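Local coordinates for protein fimbrial structural subunit (Actinomyces naeslundii, PDB 3QDH) that probably polymerises into the shaft of type 2 fimbriae, through which the bacterium adheres to streptococci and host cells in oral biofilms, at residues A[30-35]-A[93-98]; A[72-77]-A[83-88]; A[190-195]-A[225-230]; A[250-255]-A[260-265]. All blocks are in the same frame, centred on the assembly; numbering follows the deposited sequence.

Contact 1: residues A[30-35]-A[93-98]; sequences STAPTL and KRIKAA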
loop_
_atom_site.group_PDB
_atom_site.type_symbol
_atom_site.label_atom_id
_atom_site.label_comp_id
_atom_site.label_asym_id
_atom_site.label_seq_id
_atom_site.Cartn_x
_atom_site.Cartn_y
_atom_site.Cartn_z
ATOM N N SER A 30 15.182 -0.207 -10.652
ATOM C CA SER A 30 15.714 -0.028 -11.992
ATOM C C SER A 30 17.128 -0.614 -12.047
ATOM O O SER A 30 17.974 -0.309 -11.194
ATOM C CB SER A 30 15.736 1.466 -12.345
ATOM O OG SER A 30 16.184 1.659 -13.680
ATOM N N THR A 31 17.380 -1.465 -13.036
ATOM C CA THR A 31 18.707 -2.060 -13.190
ATOM C C THR A 31 19.660 -1.002 -13.747
ATOM O O THR A 31 19.377 -0.390 -14.772
ATOM C CB THR A 31 18.674 -3.284 -14.120
ATOM O OG1 THR A 31 17.863 -4.308 -13.528
ATOM C CG2 THR A 31 20.091 -3.829 -14.341
ATOM N N ALA A 32 20.780 -0.780 -13.052
ATOM C CA ALA A 32 21.760 0.208 -13.490
ATOM C C ALA A 32 22.430 -0.223 -14.799
ATOM O O ALA A 32 22.909 -1.361 -14.916
ATOM C CB ALA A 32 22.806 0.456 -12.387
ATOM N N PRO A 33 22.454 0.675 -15.801
ATOM C CA PRO A 33 23.102 0.366 -17.077
ATOM C C PRO A 33 24.614 0.195 -16.930
ATOM O O PRO A 33 25.197 0.592 -15.917
ATOM C CB PRO A 33 22.803 1.599 -17.938
ATOM C CG PRO A 33 22.581 2.686 -16.980
ATOM C CD PRO A 33 21.945 2.058 -15.760
ATOM N N THR A 34 25.226 -0.400 -17.948
ATOM C CA THR A 34 26.671 -0.511 -18.039
ATOM C C THR A 34 27.179 0.695 -18.821
ATOM O O THR A 34 26.930 0.816 -20.017
ATOM C CB THR A 34 27.074 -1.836 -18.724
ATOM O OG1 THR A 34 26.468 -2.922 -18.013
ATOM C CG2 THR A 34 28.576 -2.017 -18.695
ATOM N N LEU A 35 27.855 1.612 -18.134
ATOM C CA LEU A 35 28.324 2.825 -18.786
ATOM C C LEU A 35 29.742 2.625 -19.306
ATOM O O LEU A 35 30.535 1.906 -18.698
ATOM C CB LEU A 35 28.257 4.035 -17.835
ATOM C CG LEU A 35 26.932 4.381 -17.137
ATOM C CD1 LEU A 35 27.064 5.672 -16.337
ATOM C CD2 LEU A 35 25.747 4.466 -18.094
ATOM N N LYS A 93 28.290 8.207 -8.343
ATOM C CA LYS A 93 29.541 7.471 -8.521
ATOM C C LYS A 93 29.349 5.980 -8.170
ATOM O O LYS A 93 29.833 5.106 -8.883
ATOM C CB LYS A 93 30.631 8.104 -7.644
ATOM C CG LYS A 93 31.971 7.394 -7.685
ATOM C CD LYS A 93 33.062 8.191 -6.973
ATOM C CE LYS A 93 33.848 9.050 -7.946
ATOM N NZ LYS A 93 34.787 8.215 -8.779
ATOM N N ARG A 94 28.643 5.701 -7.077
ATOM C CA ARG A 94 28.310 4.301 -6.716
ATOM C C ARG A 94 27.530 3.551 -7.798
ATOM O O ARG A 94 27.826 2.377 -8.126
ATOM C CB ARG A 94 27.487 4.266 -5.436
ATOM C CG ARG A 94 28.241 4.547 -4.130
ATOM C CD ARG A 94 27.296 4.206 -2.986
ATOM N NE ARG A 94 27.731 4.659 -1.658
ATOM C CZ ARG A 94 28.523 3.956 -0.850
ATOM N NH1 ARG A 94 28.995 2.787 -1.250
ATOM N NH2 ARG A 94 28.856 4.425 0.348
ATOM N N ILE A 95 26.509 4.214 -8.341
ATOM C CA ILE A 95 25.665 3.600 -9.354
ATOM C C ILE A 95 26.459 3.302 -10.624
ATOM O O ILE A 95 26.332 2.213 -11.185
ATOM C CB ILE A 95 24.379 4.418 -9.656
ATOM C CG1 ILE A 95 23.526 4.526 -8.389
ATOM C CG2 ILE A 95 23.569 3.749 -10.780
ATOM C CD1 ILE A 95 22.327 5.529 -8.485
ATOM N N LYS A 96 27.303 4.235 -11.054
ATOM C CA LYS A 96 28.203 3.965 -12.187
ATOM C C LYS A 96 29.123 2.746 -11.951
ATOM O O LYS A 96 29.386 1.959 -12.871
ATOM C CB LYS A 96 29.040 5.213 -12.526
ATOM C CG LYS A 96 30.024 5.007 -13.691
ATOM C CD LYS A 96 30.832 6.288 -13.949
ATOM C CE LYS A 96 32.150 5.974 -14.659
ATOM N NZ LYS A 96 31.949 5.592 -16.067
ATOM N N ALA A 97 29.594 2.600 -10.718
ATOM C CA ALA A 97 30.497 1.506 -10.345
ATOM C C ALA A 97 29.763 0.179 -10.114
ATOM O O ALA A 97 30.401 -0.832 -9.841
ATOM C CB ALA A 97 31.295 1.889 -9.107
ATOM N N ALA A 98 28.435 0.187 -10.251
ATOM C CA ALA A 98 27.599 -0.991 -9.989
ATOM C C ALA A 98 26.744 -1.403 -11.197
ATOM O O ALA A 98 25.536 -1.582 -11.060
ATOM C CB ALA A 98 26.718 -0.744 -8.767
HETATM O O HOH W 1 25.428 2.400 -13.789
HETATM O O HOH W 2 28.545 1.359 -15.402
HETATM O O HOH W 3 31.548 2.718 -16.124
#
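Leu-35 reaches over Lys-96 at a slant, its CD1 branch lying 4.0 Å from Lys-96 CG, so that the leucine touches the aliphatic root of the lysine and not its charged end. Three residues earlier, Ala-32 points its methyl at the last turn of the helix. There CB meets Ile-95 CG2 at 3.7 Å; this branch stands trans to the isoleucine N, while CG1 (chi1 -61°) lies beside that N and carries CD1 toward Phe-87. In the CnaA-type domain, the contact joins the loop leaving strand 23-31 to the C-terminal end of helix 89-96, and Tyr-41 of strand 39-49 packs against Pro-33, Leu-35 and Ile-95. Polar coupling runs through water. One molecule donates to both Pro-33 O (2.8 Å) and Ile-95 O (2.8 Å), an oxygen that also accepts the backbone hydrogen bond of Ala-98 N. A second takes Leu-35 N at 2.8 Å and gives to Lys-96 O at 2.7 Å. The ammonium of Lys-96, turned aside by a bend at chi4 (72°), donates to a third water that in turn donates to Leu-35 O; Ala-37 O and Ser-39 O bind the same NZ, and the Phe-40 ring forms a cation-pi contact.

Contact 2: residues A[72-77]-A[83-88]; sequences TDYKVD and VTVTFT. With ZN (zinc ion), chain B.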
loop_
_atom_site.group_PDB
_atom_site.type_symbol
_atom_site.label_atom_id
_atom_site.label_comp_id
_atom_site.label_asym_id
_atom_site.label_seq_id
_atom_site.Cartn_x
_atom_site.Cartn_y
_atom_site.Cartn_z
ATOM N N THR A 72 24.118 10.117 3.066
ATOM C CA THR A 72 24.449 11.227 2.154
ATOM C C THR A 72 24.494 10.827 0.670
ATOM O O THR A 72 24.922 11.627 -0.175
ATOM C CB THR A 72 25.763 11.970 2.555
ATOM O OG1 THR A 72 26.882 11.082 2.467
ATOM C CG2 THR A 72 25.664 12.492 3.972
ATOM N N ASP A 73 24.053 9.600 0.365
ATOM C CA ASP A 73 24.044 9.078 -1.013
ATOM C C ASP A 73 22.826 9.514 -1.840
ATOM O O ASP A 73 22.841 9.424 -3.065
ATOM C CB ASP A 73 24.200 7.547 -1.022
ATOM C CG ASP A 73 25.639 7.113 -0.728
ATOM O OD1 ASP A 73 26.540 7.944 -0.965
ATOM O OD2 ASP A 73 25.871 5.975 -0.252
ATOM N N TYR A 74 21.797 10.009 -1.166
ATOM C CA TYR A 74 20.551 10.373 -1.836
ATOM C C TYR A 74 19.760 11.332 -0.966
ATOM O O TYR A 74 20.042 11.496 0.225
ATOM C CB TYR A 74 19.711 9.108 -2.107
ATOM C CG TYR A 74 19.471 8.331 -0.844
ATOM C CD1 TYR A 74 18.359 8.597 -0.044
ATOM C CD2 TYR A 74 20.386 7.362 -0.414
ATOM C CE1 TYR A 74 18.155 7.901 1.147
ATOM C CE2 TYR A 74 20.192 6.666 0.773
ATOM C CZ TYR A 74 19.077 6.939 1.543
ATOM O OH TYR A 74 18.877 6.258 2.716
ATOM N N LYS A 75 18.743 11.946 -1.564
ATOM C CA LYS A 75 17.799 12.770 -0.829
ATOM C C LYS A 75 16.386 12.347 -1.220
ATOM O O LYS A 75 16.079 12.237 -2.400
ATOM C CB LYS A 75 17.996 14.249 -1.160
ATOM C CG LYS A 75 19.154 14.917 -0.426
ATOM C CD LYS A 75 19.339 16.354 -0.907
ATOM C CE LYS A 75 20.435 17.068 -0.135
ATOM N NZ LYS A 75 20.906 18.283 -0.881
ATOM N N VAL A 76 15.548 12.112 -0.219
ATOM C CA VAL A 76 14.125 11.832 -0.434
ATOM C C VAL A 76 13.324 13.112 -0.161
ATOM O O VAL A 76 13.542 13.783 0.850
ATOM C CB VAL A 76 13.638 10.691 0.464
ATOM C CG1 VAL A 76 12.153 10.363 0.176
ATOM C CG2 VAL A 76 14.515 9.442 0.284
ATOM N N ASP A 77 12.425 13.458 -1.079
ATOM C CA ASP A 77 11.628 14.675 -0.974
ATOM C C ASP A 77 10.214 14.383 -1.447
ATOM O O ASP A 77 10.004 13.519 -2.300
ATOM C CB ASP A 77 12.240 15.792 -1.834
ATOM C CG ASP A 77 11.677 17.173 -1.504
ATOM O OD1 ASP A 77 11.356 17.436 -0.327
ATOM O OD2 ASP A 77 11.562 18.005 -2.428
ATOM N N VAL A 83 6.802 11.972 -4.973
ATOM C CA VAL A 83 7.976 11.621 -4.173
ATOM C C VAL A 83 9.175 11.413 -5.100
ATOM O O VAL A 83 9.043 10.807 -6.155
ATOM C CB VAL A 83 7.714 10.356 -3.326
ATOM C CG1 VAL A 83 8.899 10.052 -2.413
ATOM C CG2 VAL A 83 6.435 10.535 -2.509
ATOM N N THR A 84 10.336 11.942 -4.712
ATOM C CA THR A 84 11.559 11.734 -5.472
ATOM C C THR A 84 12.677 11.202 -4.572
ATOM O O THR A 84 12.775 11.577 -3.392
ATOM C CB THR A 84 12.054 13.017 -6.202
ATOM O OG1 THR A 84 12.250 14.076 -5.262
ATOM C CG2 THR A 84 11.080 13.471 -7.301
ATOM N N VAL A 85 13.477 10.301 -5.139
ATOM C CA VAL A 85 14.700 9.805 -4.513
ATOM C C VAL A 85 15.794 10.209 -5.485
ATOM O O VAL A 85 15.902 9.666 -6.589
ATOM C CB VAL A 85 14.690 8.269 -4.347
ATOM C CG1 VAL A 85 16.046 7.783 -3.739
ATOM C CG2 VAL A 85 13.500 7.833 -3.507
ATOM N N THR A 86 16.583 11.193 -5.084
ATOM C CA THR A 86 17.524 11.816 -5.990
ATOM C C THR A 86 18.911 11.522 -5.463
ATOM O O THR A 86 19.229 11.846 -4.316
ATOM C CB THR A 86 17.276 13.350 -6.067
ATOM O OG1 THR A 86 15.914 13.593 -6.444
ATOM C CG2 THR A 86 18.192 13.992 -7.084
ATOM N N PHE A 87 19.721 10.874 -6.284
ATOM C CA PHE A 87 21.042 10.457 -5.830
ATOM C C PHE A 87 22.022 11.623 -5.874
ATOM O O PHE A 87 21.991 12.421 -6.796
ATOM C CB PHE A 87 21.506 9.234 -6.608
ATOM C CG PHE A 87 20.816 7.968 -6.164
ATOM C CD1 PHE A 87 21.368 7.184 -5.150
ATOM C CD2 PHE A 87 19.594 7.593 -6.724
ATOM C CE1 PHE A 87 20.717 6.029 -4.699
ATOM C CE2 PHE A 87 18.930 6.439 -6.284
ATOM C CZ PHE A 87 19.503 5.652 -5.264
ATOM N N THR A 88 22.878 11.719 -4.860
ATOM C CA THR A 88 23.823 12.823 -4.753
ATOM C C THR A 88 25.063 12.480 -5.580
ATOM O O THR A 88 25.154 11.390 -6.143
ATOM C CB THR A 88 24.259 13.020 -3.288
ATOM O OG1 THR A 88 24.848 11.799 -2.835
ATOM C CG2 THR A 88 23.059 13.398 -2.389
HETATM ZN ZN ZN B . 28.205 8.170 0.180
HETATM O O HOH W 4 14.600 14.056 -4.038
HETATM O O HOH W 5 9.582 15.277 -4.889
#
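An antiparallel beta hairpin, strands 74-79 and 82-87 of the CnaA-type domain, has its open end at the zinc site and at the start of helix 89-96. Zinc is bound by Asp-73 OD1 (2.0 Å), with Asp-70 and Glu-90. The other carboxylate oxygen, OD2, forms a salt bridge with Arg-94, probably fixing the group's rotation. Thr-88, the helix N-cap, fastens the same loop twice. Its hydroxyl OG1, held between N and carbonyl carbon (chi1 59°), donates to a lone pair of Thr-72 O at 2.7 Å, in the carbonyl plane; its N bonds to Asp-73 O at 2.9 Å, from well above that carbonyl's plane. Lys-75 with Thr-86 and Asp-77 with Thr-84 form hydrogen-bonded pairs, alternating with the non-hydrogen-bonded pairs Tyr-74 with Phe-87 and Val-76 with Val-85. The latter four share one sheet face, where Tyr-74, Val-85 and Phe-87 pack on Val-62 of strand 57-64. Tyr-74 CB sits over one face of the Phe-87 ring, in a CH-pi contact 4.3 Å from the centroid. On the opposite face, a water joins Thr-84 OG1 (2.6 Å) and donates to Lys-75 O (2.9 Å) and Thr-86 OG1 (2.8 Å), which also bonds to Gln-45.

Contact 3: residues A[190-195]-A[225-230]; sequences NAYAGT and GLFISD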
loop_
_atom_site.group_PDB
_atom_site.type_symbol
_atom_site.label_atom_id
_atom_site.label_comp_id
_atom_site.label_asym_id
_atom_site.label_seq_id
_atom_site.Cartn_x
_atom_site.Cartn_y
_atom_site.Cartn_z
ATOM N N ASN A 190 -10.719 -18.817 4.713
ATOM C CA ASN A 190 -10.971 -18.861 3.280
ATOM C C ASN A 190 -11.310 -17.455 2.794
ATOM O O ASN A 190 -12.479 -17.116 2.589
ATOM C CB ASN A 190 -12.091 -19.852 2.933
ATOM C CG ASN A 190 -12.239 -20.077 1.427
ATOM O OD1 ASN A 190 -11.484 -19.528 0.620
ATOM N ND2 ASN A 190 -13.216 -20.894 1.046
ATOM N N ALA A 191 -10.267 -16.648 2.610
ATOM C CA ALA A 191 -10.405 -15.239 2.244
ATOM C C ALA A 191 -11.120 -14.994 0.916
ATOM O O ALA A 191 -11.729 -13.941 0.737
ATOM C CB ALA A 191 -9.041 -14.551 2.251
ATOM N N TYR A 192 -11.056 -15.957 -0.006
ATOM C CA TYR A 192 -11.603 -15.757 -1.357
ATOM C C TYR A 192 -12.744 -16.703 -1.762
ATOM O O TYR A 192 -13.004 -16.912 -2.955
ATOM C CB TYR A 192 -10.469 -15.746 -2.393
ATOM C CG TYR A 192 -9.544 -14.563 -2.213
ATOM C CD1 TYR A 192 -9.861 -13.317 -2.759
ATOM C CD2 TYR A 192 -8.369 -14.680 -1.475
ATOM C CE1 TYR A 192 -9.021 -12.222 -2.583
ATOM C CE2 TYR A 192 -7.524 -13.591 -1.289
ATOM C CZ TYR A 192 -7.856 -12.370 -1.848
ATOM O OH TYR A 192 -7.023 -11.296 -1.670
ATOM N N ALA A 193 -13.439 -17.233 -0.756
ATOM C CA ALA A 193 -14.588 -18.125 -0.943
ATOM C C ALA A 193 -15.676 -17.521 -1.818
ATOM O O ALA A 193 -15.870 -16.305 -1.834
ATOM C CB ALA A 193 -15.172 -18.495 0.402
ATOM N N GLY A 194 -16.389 -18.383 -2.541
ATOM C CA GLY A 194 -17.582 -17.968 -3.282
ATOM C C GLY A 194 -18.684 -17.578 -2.312
ATOM O O GLY A 194 -19.468 -16.664 -2.579
ATOM N N THR A 195 -18.729 -18.282 -1.182
ATOM C CA THR A 195 -19.627 -17.968 -0.074
ATOM C C THR A 195 -18.795 -17.856 1.202
ATOM O O THR A 195 -18.195 -18.841 1.648
ATOM C CB THR A 195 -20.721 -19.052 0.091
ATOM O OG1 THR A 195 -21.488 -19.145 -1.117
ATOM C CG2 THR A 195 -21.653 -18.724 1.266
ATOM N N GLY A 225 -12.384 1.593 4.207
ATOM C CA GLY A 225 -11.492 0.793 3.379
ATOM C C GLY A 225 -11.023 -0.490 4.017
ATOM O O GLY A 225 -10.499 -0.481 5.129
ATOM N N LEU A 226 -11.228 -1.592 3.300
ATOM C CA LEU A 226 -10.619 -2.882 3.620
ATOM C C LEU A 226 -9.973 -3.446 2.357
ATOM O O LEU A 226 -10.527 -3.318 1.265
ATOM C CB LEU A 226 -11.665 -3.869 4.169
ATOM C CG LEU A 226 -12.189 -3.645 5.601
ATOM C CD1 LEU A 226 -13.463 -4.452 5.838
ATOM C CD2 LEU A 226 -11.154 -3.991 6.659
ATOM N N PHE A 227 -8.808 -4.071 2.513
ATOM C CA PHE A 227 -8.061 -4.644 1.382
ATOM C C PHE A 227 -8.815 -5.809 0.731
ATOM O O PHE A 227 -9.406 -6.637 1.420
ATOM C CB PHE A 227 -6.672 -5.087 1.854
ATOM C CG PHE A 227 -5.878 -5.829 0.817
ATOM C CD1 PHE A 227 -5.322 -5.154 -0.276
ATOM C CD2 PHE A 227 -5.671 -7.201 0.939
ATOM C CE1 PHE A 227 -4.579 -5.838 -1.221
ATOM C CE2 PHE A 227 -4.927 -7.895 -0.006
ATOM C CZ PHE A 227 -4.383 -7.212 -1.090
ATOM N N ILE A 228 -8.805 -5.857 -0.600
ATOM C CA ILE A 228 -9.464 -6.943 -1.325
ATOM C C ILE A 228 -8.455 -7.868 -1.999
ATOM O O ILE A 228 -8.457 -9.078 -1.751
ATOM C CB ILE A 228 -10.491 -6.401 -2.345
ATOM C CG1 ILE A 228 -11.692 -5.818 -1.595
ATOM C CG2 ILE A 228 -10.966 -7.505 -3.304
ATOM C CD1 ILE A 228 -12.660 -5.093 -2.476
ATOM N N SER A 229 -7.593 -7.283 -2.837
ATOM C CA SER A 229 -6.617 -8.032 -3.632
ATOM C C SER A 229 -5.665 -7.057 -4.321
ATOM O O SER A 229 -5.938 -5.857 -4.395
ATOM C CB SER A 229 -7.323 -8.853 -4.706
ATOM O OG SER A 229 -7.806 -8.003 -5.732
ATOM N N ASP A 230 -4.546 -7.577 -4.825
ATOM C CA ASP A 230 -3.654 -6.757 -5.650
ATOM C C ASP A 230 -3.248 -7.458 -6.947
ATOM O O ASP A 230 -3.547 -8.638 -7.147
ATOM C CB ASP A 230 -2.446 -6.233 -4.843
ATOM C CG ASP A 230 -1.530 -7.342 -4.354
ATOM O OD1 ASP A 230 -1.129 -8.204 -5.165
ATOM O OD2 ASP A 230 -1.184 -7.346 -3.152
#
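A classic beta bulge on strand 220-230, where Ile-228 and Ser-229 together stand opposite the single residue Arg-157 of strand 154-165, receives a tyrosine from a type I turn in the CnaB-type domain. The turn runs from Asn-190 to Ala-193 in the loop after strand 182-188, and Tyr-192 alone carries its side of the contact. The backbones stay well apart, Tyr-192 CA and Ile-228 CA being 9.1 Å from each other, and the phenol spans the distance. With CG beside the backbone N and trans to the carbonyl carbon (chi1 -65°), the ring extends toward the bulge, hydroxyl end leading. Tyr-192 OH donates to Ile-228 O at 2.6 Å, lying in the carbonyl plane at a C=O...O angle of 146°. That oxygen lies near the plane of the ring, at its edge, 3.3 Å from Tyr-192 CE1, so the bond is made alongside the phenol and not across its face. The hydroxyl has a second partner in Arg-246 NH1 of strand 245-254, whose charge may polarise the O-H and strengthen the donation. Around this bond, Phe-227 comes near through CE2, 4.3 Å from Tyr-192 OH, while Gln-240 and Ala-243 also touch the tyrosine. The turn is further tied to strand 245-254 by backbone bonding of Ala-191 with Cys-247, one half of the Cys-196 to Cys-247 disulfide. Ser-229 directs its own hydroxyl to Ala-243 O and offers the phenol its carbon side: Ser-229 CB lies 3.9 Å from Tyr-192 OH.

Contact 4: residues A[250-255]-A[260-265]; sequences LVETKA and VLPAGD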
loop_
_atom_site.group_PDB
_atom_site.type_symbol
_atom_site.label_atom_id
_atom_site.label_comp_id
_atom_site.label_asym_id
_atom_site.label_seq_id
_atom_site.Cartn_x
_atom_site.Cartn_y
_atom_site.Cartn_z
ATOM N N LEU A 250 -16.687 -10.609 10.960
ATOM C CA LEU A 250 -17.104 -9.601 11.933
ATOM C C LEU A 250 -17.561 -10.262 13.235
ATOM O O LEU A 250 -18.396 -11.161 13.222
ATOM C CB LEU A 250 -18.217 -8.727 11.347
ATOM C CG LEU A 250 -18.669 -7.493 12.132
ATOM C CD1 LEU A 250 -17.558 -6.458 12.220
ATOM C CD2 LEU A 250 -19.921 -6.890 11.500
ATOM N N VAL A 251 -16.998 -9.808 14.350
ATOM C CA VAL A 251 -17.310 -10.360 15.668
ATOM C C VAL A 251 -17.886 -9.264 16.564
ATOM O O VAL A 251 -17.254 -8.225 16.757
ATOM C CB VAL A 251 -16.050 -10.981 16.338
ATOM C CG1 VAL A 251 -16.357 -11.468 17.760
ATOM C CG2 VAL A 251 -15.504 -12.126 15.494
ATOM N N GLU A 252 -19.085 -9.493 17.100
ATOM C CA GLU A 252 -19.660 -8.594 18.104
ATOM C C GLU A 252 -19.036 -8.873 19.472
ATOM O O GLU A 252 -19.074 -10.002 19.968
ATOM C CB GLU A 252 -21.190 -8.706 18.162
ATOM C CG GLU A 252 -21.854 -7.480 18.797
ATOM C CD GLU A 252 -23.362 -7.610 19.002
ATOM O OE1 GLU A 252 -24.005 -8.499 18.399
ATOM O OE2 GLU A 252 -23.911 -6.795 19.773
ATOM N N THR A 253 -18.448 -7.839 20.063
ATOM C CA THR A 253 -17.726 -7.974 21.325
ATOM C C THR A 253 -18.507 -7.416 22.518
ATOM O O THR A 253 -18.278 -7.823 23.663
ATOM C CB THR A 253 -16.343 -7.308 21.247
ATOM O OG1 THR A 253 -16.462 -6.023 20.622
ATOM C CG2 THR A 253 -15.376 -8.181 20.440
ATOM N N LYS A 254 -19.420 -6.485 22.243
ATOM C CA LYS A 254 -20.267 -5.889 23.279
ATOM C C LYS A 254 -21.635 -5.498 22.724
ATOM O O LYS A 254 -21.741 -4.773 21.724
ATOM C CB LYS A 254 -19.585 -4.675 23.926
ATOM C CG LYS A 254 -20.274 -4.178 25.205
ATOM C CD LYS A 254 -19.725 -2.838 25.685
ATOM C CE LYS A 254 -20.351 -1.657 24.951
ATOM N NZ LYS A 254 -21.821 -1.505 25.198
ATOM N N ALA A 255 -22.678 -5.995 23.384
ATOM C CA ALA A 255 -24.051 -5.664 23.035
ATOM C C ALA A 255 -24.356 -4.229 23.454
ATOM O O ALA A 255 -23.767 -3.732 24.417
ATOM C CB ALA A 255 -25.011 -6.634 23.708
ATOM N N VAL A 260 -29.219 -8.564 24.301
ATOM C CA VAL A 260 -28.547 -9.863 24.363
ATOM C C VAL A 260 -27.341 -9.896 23.421
ATOM O O VAL A 260 -27.472 -9.615 22.225
ATOM C CB VAL A 260 -29.514 -11.030 24.005
ATOM C CG1 VAL A 260 -28.781 -12.372 23.974
ATOM C CG2 VAL A 260 -30.682 -11.088 24.982
ATOM N N LEU A 261 -26.176 -10.234 23.971
ATOM C CA LEU A 261 -25.004 -10.562 23.163
ATOM C C LEU A 261 -24.995 -12.074 22.918
ATOM O O LEU A 261 -24.741 -12.848 23.849
ATOM C CB LEU A 261 -23.708 -10.136 23.862
ATOM C CG LEU A 261 -22.402 -10.400 23.094
ATOM C CD1 LEU A 261 -22.074 -9.259 22.129
ATOM C CD2 LEU A 261 -21.245 -10.634 24.051
ATOM N N PRO A 262 -25.272 -12.498 21.668
ATOM C CA PRO A 262 -25.391 -13.923 21.340
ATOM C C PRO A 262 -24.134 -14.724 21.684
ATOM O O PRO A 262 -23.019 -14.197 21.607
ATOM C CB PRO A 262 -25.630 -13.914 19.827
ATOM C CG PRO A 262 -26.206 -12.577 19.544
ATOM C CD PRO A 262 -25.498 -11.653 20.482
ATOM N N ALA A 263 -24.326 -15.986 22.064
ATOM C CA ALA A 263 -23.227 -16.848 22.506
ATOM C C ALA A 263 -22.504 -17.520 21.340
ATOM O O ALA A 263 -23.134 -17.923 20.356
ATOM C CB ALA A 263 -23.742 -17.898 23.487
ATOM N N GLY A 264 -21.183 -17.634 21.462
ATOM C CA GLY A 264 -20.352 -18.312 20.462
ATOM C C GLY A 264 -20.563 -17.813 19.042
ATOM O O GLY A 264 -20.370 -16.625 18.757
ATOM N N ASP A 265 -20.986 -18.726 18.163
ATOM C CA ASP A 265 -21.168 -18.443 16.730
ATOM C C ASP A 265 -22.282 -17.441 16.437
ATOM O O ASP A 265 -22.372 -16.922 15.320
ATOM C CB ASP A 265 -21.469 -19.727 15.939
ATOM C CG ASP A 265 -20.593 -20.897 16.340
ATOM O OD1 ASP A 265 -19.650 -20.702 17.142
ATOM O OD2 ASP A 265 -20.858 -22.031 15.854
#
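Lys-254 NZ is gripped by Ala-255 O at 3.1 Å and, weakly, by Gly-180 O, while the backbone of Lys-254 meets Leu-261 across the contact, Lys-254 C lying 3.8 Å from Leu-261 CD1. The sequence from Glu-252 to Ala-255, at the end of strand 245-254, matches the E-box of CnaB-type pilin domains; in relatives its glutamate lies beside the lysine of the intramolecular isopeptide bond, and here Glu-252 touches Lys-165. The loop returns past the end of the strand at Val-260 to Pro-262, and Leu-261 makes most of the contact. Its CG is trans to the backbone N (chi1 -179°), bringing CD1 against both the Glu-252 side chain and the Ala-255 backbone, 3.5 Å from Ala-255 N and 3.8 Å from Glu-252 CD. Leucine and glutamate run past one another in opposite senses, so the methyl lies alongside the extended carboxylate arm. Nearer the leucine backbone, Ala-255 CB meets Leu-261 CB at 3.7 Å. Thr-253 and Lys-254 make a classic beta bulge against Gln-182, and their side chains start away from the loop, leaving Thr-253 backbone to meet the leucine. Pro-262 crosses the glutamate at about a right angle, its CD 4.1 Å from Glu-252 OE1.

From the N terminus, strand 23-31 leads into the first segment of contact 1, whose loop closes only at the end of helix 89-96. Contact 2 is nested inside that loop: its hairpin runs directly into the helix, and the two contacts touch directly, between the helix and the base of the hairpin. The chain then passes into the CnaB-type domain, where contact 3, in series, closes the loop of 29 residues between its segments. Contacts 2 and 3 reach one mixed sheet, through strands 74-79 and 82-87 and through strand 220-230. Contact 4 follows, closing a short loop after strand 245-254; its centre lies about 23 Å from that of contact 3 and about 59 Å from that of contact 1.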